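Local coordinates for tetratricopeptide repeat protein (Parabacteroides merdae ATCC 43184, PDB 4R7S) that is of unknown function but, as a tetratricopeptide repeat protein built of paired antiparallel helices, probably serves as a scaffold for binding other proteins, at residues P209-L222 and A230-Y242. Numbering follows the deposited sequence.
Sequences PTANLYVLRGKIKL and AALDFKKAESMGY
D233 carries CG anti to its own carbonyl carbon (chi1 -82°), and R217, with CG anti to the backbone N and a bend at chi3 (70°), turns its guanidinium edge onto that carboxylate. The grip is side-on: NE of R217 meets OD2 of D233 at 2.8 Å and NH2 meets OD1 at 2.9 Å, the two planes nearly parallel (13° apart). From the opposite face of the carboxylate, the extended K221 brings NZ to OD2 of D233, also at 2.8 Å. Replacing D233 by an alanine would probably leave the R217 guanidinium and K221 NZ without their shared acceptor and free to turn. F234 wedges among V215, G218, K219 and L222; with no side chain there, G218 C lies 3.5 Å from F234 CZ. CG of K236 lies over one face of Y214, 3.5 Å from the ring centroid, while SE of selenomethionine M240 approaches the same ring obliquely. CG2 of V215 sits squarely over the Y242 ring, 3.4 Å from its centroid. One water joins Y242 OH to K219 NZ. The antiparallel pairing of helices 211-223 and 227-238, consistent with a tetratricopeptide hairpin, is tied by one buried carboxylate taking three bonds from two cations, which probably balance its charge.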
# COMPACT_ATOMS: atom_id res chain seq x y z
N PRO A 209 13.59 -10.21 -5.76
CA PRO A 209 13.54 -8.92 -5.04
C PRO A 209 12.55 -7.90 -5.64
O PRO A 209 12.21 -7.95 -6.82
CB PRO A 209 14.98 -8.39 -5.16
CG PRO A 209 15.80 -9.57 -5.52
CD PRO A 209 14.92 -10.44 -6.34
N THR A 210 12.13 -6.95 -4.79
CA THR A 210 11.27 -5.84 -5.20
C THR A 210 12.17 -4.77 -5.81
O THR A 210 13.39 -4.81 -5.64
CB THR A 210 10.44 -5.29 -4.01
OG1 THR A 210 11.29 -4.57 -3.10
CG2 THR A 210 9.63 -6.37 -3.29
N ALA A 211 11.54 -3.79 -6.49
CA ALA A 211 12.22 -2.64 -7.08
C ALA A 211 12.98 -1.87 -5.99
O ALA A 211 14.12 -1.44 -6.20
CB ALA A 211 11.20 -1.74 -7.76
N ASN A 212 12.35 -1.76 -4.79
CA ASN A 212 12.88 -1.09 -3.60
C ASN A 212 14.21 -1.69 -3.19
O ASN A 212 15.12 -0.94 -2.81
CB ASN A 212 11.87 -1.21 -2.46
CG ASN A 212 10.80 -0.14 -2.47
OD1 ASN A 212 10.66 0.65 -3.39
ND2 ASN A 212 10.02 -0.09 -1.42
N LEU A 213 14.34 -3.03 -3.30
CA LEU A 213 15.56 -3.72 -2.94
C LEU A 213 16.65 -3.47 -3.98
O LEU A 213 17.83 -3.42 -3.61
CB LEU A 213 15.33 -5.22 -2.70
CG LEU A 213 16.39 -5.87 -1.80
CD1 LEU A 213 16.29 -5.38 -0.35
CD2 LEU A 213 16.40 -7.39 -1.93
N TYR A 214 16.27 -3.24 -5.26
CA TYR A 214 17.27 -2.91 -6.28
C TYR A 214 17.80 -1.50 -6.00
O TYR A 214 19.01 -1.30 -6.06
CB TYR A 214 16.71 -3.03 -7.70
CG TYR A 214 16.80 -4.43 -8.29
CD1 TYR A 214 17.96 -4.88 -8.90
CD2 TYR A 214 15.70 -5.28 -8.26
CE1 TYR A 214 18.05 -6.16 -9.44
CE2 TYR A 214 15.77 -6.57 -8.81
CZ TYR A 214 16.94 -7.00 -9.42
OH TYR A 214 17.01 -8.24 -10.02
N VAL A 215 16.91 -0.55 -5.60
CA VAL A 215 17.32 0.83 -5.22
C VAL A 215 18.27 0.74 -4.02
O VAL A 215 19.34 1.33 -4.06
CB VAL A 215 16.11 1.76 -4.94
CG1 VAL A 215 16.54 3.05 -4.21
CG2 VAL A 215 15.37 2.10 -6.21
N LEU A 216 17.88 -0.05 -2.99
CA LEU A 216 18.65 -0.29 -1.77
C LEU A 216 20.04 -0.85 -2.09
O LEU A 216 21.04 -0.28 -1.63
CB LEU A 216 17.90 -1.22 -0.80
CG LEU A 216 18.47 -1.23 0.64
CD1 LEU A 216 18.43 0.18 1.28
CD2 LEU A 216 17.76 -2.23 1.52
N ARG A 217 20.12 -1.91 -2.92
CA ARG A 217 21.42 -2.44 -3.34
C ARG A 217 22.21 -1.39 -4.18
O ARG A 217 23.44 -1.30 -4.06
CB ARG A 217 21.27 -3.74 -4.14
CG ARG A 217 22.61 -4.48 -4.23
CD ARG A 217 22.45 -5.87 -4.77
NE ARG A 217 22.09 -5.84 -6.18
CZ ARG A 217 22.09 -6.92 -6.95
NH1 ARG A 217 22.41 -8.10 -6.45
NH2 ARG A 217 21.76 -6.82 -8.23
N GLY A 218 21.51 -0.61 -4.99
CA GLY A 218 22.14 0.42 -5.82
C GLY A 218 22.76 1.52 -4.98
O GLY A 218 23.89 1.95 -5.24
N LYS A 219 22.03 1.94 -3.93
CA LYS A 219 22.45 2.97 -3.00
C LYS A 219 23.68 2.54 -2.22
O LYS A 219 24.57 3.36 -1.97
CB LYS A 219 21.32 3.33 -2.06
CG LYS A 219 20.35 4.34 -2.63
CD LYS A 219 19.49 4.87 -1.51
CE LYS A 219 18.22 5.53 -1.98
NZ LYS A 219 17.12 5.30 -1.00
N ILE A 220 23.76 1.23 -1.89
CA ILE A 220 24.90 0.67 -1.16
C ILE A 220 26.07 0.61 -2.11
O ILE A 220 27.15 1.10 -1.77
CB ILE A 220 24.59 -0.69 -0.50
CG1 ILE A 220 23.71 -0.49 0.76
CG2 ILE A 220 25.88 -1.45 -0.16
CD1 ILE A 220 22.81 -1.67 1.11
N LYS A 221 25.85 0.09 -3.34
CA LYS A 221 26.88 0.05 -4.38
C LYS A 221 27.46 1.45 -4.59
O LYS A 221 28.69 1.59 -4.65
CB LYS A 221 26.33 -0.54 -5.68
CG LYS A 221 26.24 -2.05 -5.62
CD LYS A 221 25.56 -2.60 -6.84
CE LYS A 221 25.62 -4.11 -6.84
NZ LYS A 221 24.61 -4.69 -7.77
N LEU A 222 26.59 2.51 -4.59
CA LEU A 222 27.02 3.90 -4.67
C LEU A 222 28.03 4.22 -3.54
O LEU A 222 29.13 4.70 -3.82
CB LEU A 222 25.84 4.87 -4.56
CG LEU A 222 25.31 5.58 -5.78
CD1 LEU A 222 24.28 6.62 -5.37
CD2 LEU A 222 26.41 6.28 -6.59
N ALA A 230 25.92 0.31 -9.48
CA ALA A 230 24.76 0.99 -8.90
C ALA A 230 23.74 1.36 -9.98
O ALA A 230 22.55 1.03 -9.85
CB ALA A 230 25.20 2.23 -8.15
N ALA A 231 24.22 2.01 -11.07
CA ALA A 231 23.37 2.43 -12.20
C ALA A 231 22.59 1.24 -12.79
O ALA A 231 21.39 1.37 -13.03
CB ALA A 231 24.21 3.08 -13.27
N LEU A 232 23.26 0.07 -12.92
CA LEU A 232 22.63 -1.15 -13.46
C LEU A 232 21.41 -1.53 -12.62
O LEU A 232 20.35 -1.82 -13.18
CB LEU A 232 23.64 -2.32 -13.55
CG LEU A 232 24.84 -2.14 -14.51
CD1 LEU A 232 25.90 -3.20 -14.27
CD2 LEU A 232 24.42 -2.12 -15.99
N ASP A 233 21.56 -1.44 -11.26
CA ASP A 233 20.50 -1.70 -10.30
C ASP A 233 19.41 -0.62 -10.36
O ASP A 233 18.22 -0.97 -10.37
CB ASP A 233 21.08 -1.81 -8.88
CG ASP A 233 21.67 -3.16 -8.51
OD1 ASP A 233 21.55 -4.11 -9.33
OD2 ASP A 233 22.22 -3.29 -7.40
N PHE A 234 19.80 0.69 -10.46
CA PHE A 234 18.81 1.77 -10.57
C PHE A 234 17.98 1.61 -11.85
O PHE A 234 16.76 1.74 -11.79
CB PHE A 234 19.46 3.16 -10.52
CG PHE A 234 20.14 3.52 -9.21
CD1 PHE A 234 19.62 3.09 -7.99
CD2 PHE A 234 21.28 4.31 -9.20
CE1 PHE A 234 20.25 3.42 -6.78
CE2 PHE A 234 21.91 4.64 -7.99
CZ PHE A 234 21.39 4.19 -6.79
N LYS A 235 18.64 1.25 -12.99
CA LYS A 235 17.94 1.00 -14.26
C LYS A 235 16.94 -0.15 -14.11
O LYS A 235 15.78 -0.01 -14.52
CB LYS A 235 18.92 0.71 -15.39
CG LYS A 235 19.37 1.97 -16.12
CD LYS A 235 20.80 1.85 -16.60
CE LYS A 235 21.24 3.03 -17.45
NZ LYS A 235 20.65 3.01 -18.82
N LYS A 236 17.37 -1.24 -13.46
CA LYS A 236 16.53 -2.41 -13.22
C LYS A 236 15.28 -2.03 -12.37
O LYS A 236 14.16 -2.44 -12.73
CB LYS A 236 17.35 -3.54 -12.56
CG LYS A 236 16.54 -4.82 -12.27
CD LYS A 236 16.02 -5.54 -13.51
CE LYS A 236 14.97 -6.57 -13.14
NZ LYS A 236 14.46 -7.26 -14.35
N ALA A 237 15.46 -1.24 -11.29
CA ALA A 237 14.35 -0.76 -10.45
C ALA A 237 13.39 0.15 -11.26
O ALA A 237 12.17 0.07 -11.05
CB ALA A 237 14.89 -0.00 -9.23
N GLU A 238 13.92 0.97 -12.19
CA GLU A 238 13.09 1.83 -13.05
C GLU A 238 12.19 0.95 -13.95
O GLU A 238 10.97 1.16 -14.00
CB GLU A 238 13.98 2.77 -13.89
CG GLU A 238 13.21 3.69 -14.83
CD GLU A 238 14.03 4.75 -15.53
OE1 GLU A 238 15.22 4.51 -15.85
OE2 GLU A 238 13.45 5.83 -15.80
N SER A 239 12.81 -0.08 -14.58
CA SER A 239 12.12 -1.04 -15.43
C SER A 239 11.02 -1.80 -14.65
O SER A 239 10.18 -2.46 -15.27
CB SER A 239 13.11 -2.03 -16.03
OG SER A 239 13.39 -3.11 -15.16
N MSE A 240 11.05 -1.70 -13.30
CA MSE A 240 10.11 -2.37 -12.40
C MSE A 240 9.05 -1.40 -11.83
O MSE A 240 8.21 -1.80 -11.01
CB MSE A 240 10.88 -3.07 -11.27
CG MSE A 240 11.59 -4.32 -11.76
SE MSE A 240 12.72 -5.13 -10.41
CE MSE A 240 11.28 -5.96 -9.32
N GLY A 241 9.08 -0.15 -12.29
CA GLY A 241 8.11 0.87 -11.90
C GLY A 241 8.41 1.70 -10.66
O GLY A 241 7.48 2.28 -10.09
N TYR A 242 9.70 1.81 -10.26
CA TYR A 242 10.08 2.67 -9.13
C TYR A 242 9.94 4.13 -9.55
O TYR A 242 10.20 4.42 -10.72
CB TYR A 242 11.54 2.38 -8.70
CG TYR A 242 11.93 3.02 -7.38
CD1 TYR A 242 11.75 2.36 -6.17
CD2 TYR A 242 12.49 4.30 -7.34
CE1 TYR A 242 12.09 2.95 -4.95
CE2 TYR A 242 12.85 4.90 -6.14
CZ TYR A 242 12.65 4.22 -4.94
OH TYR A 242 13.01 4.81 -3.75
O HOH W 1 15.16 6.30 -2.87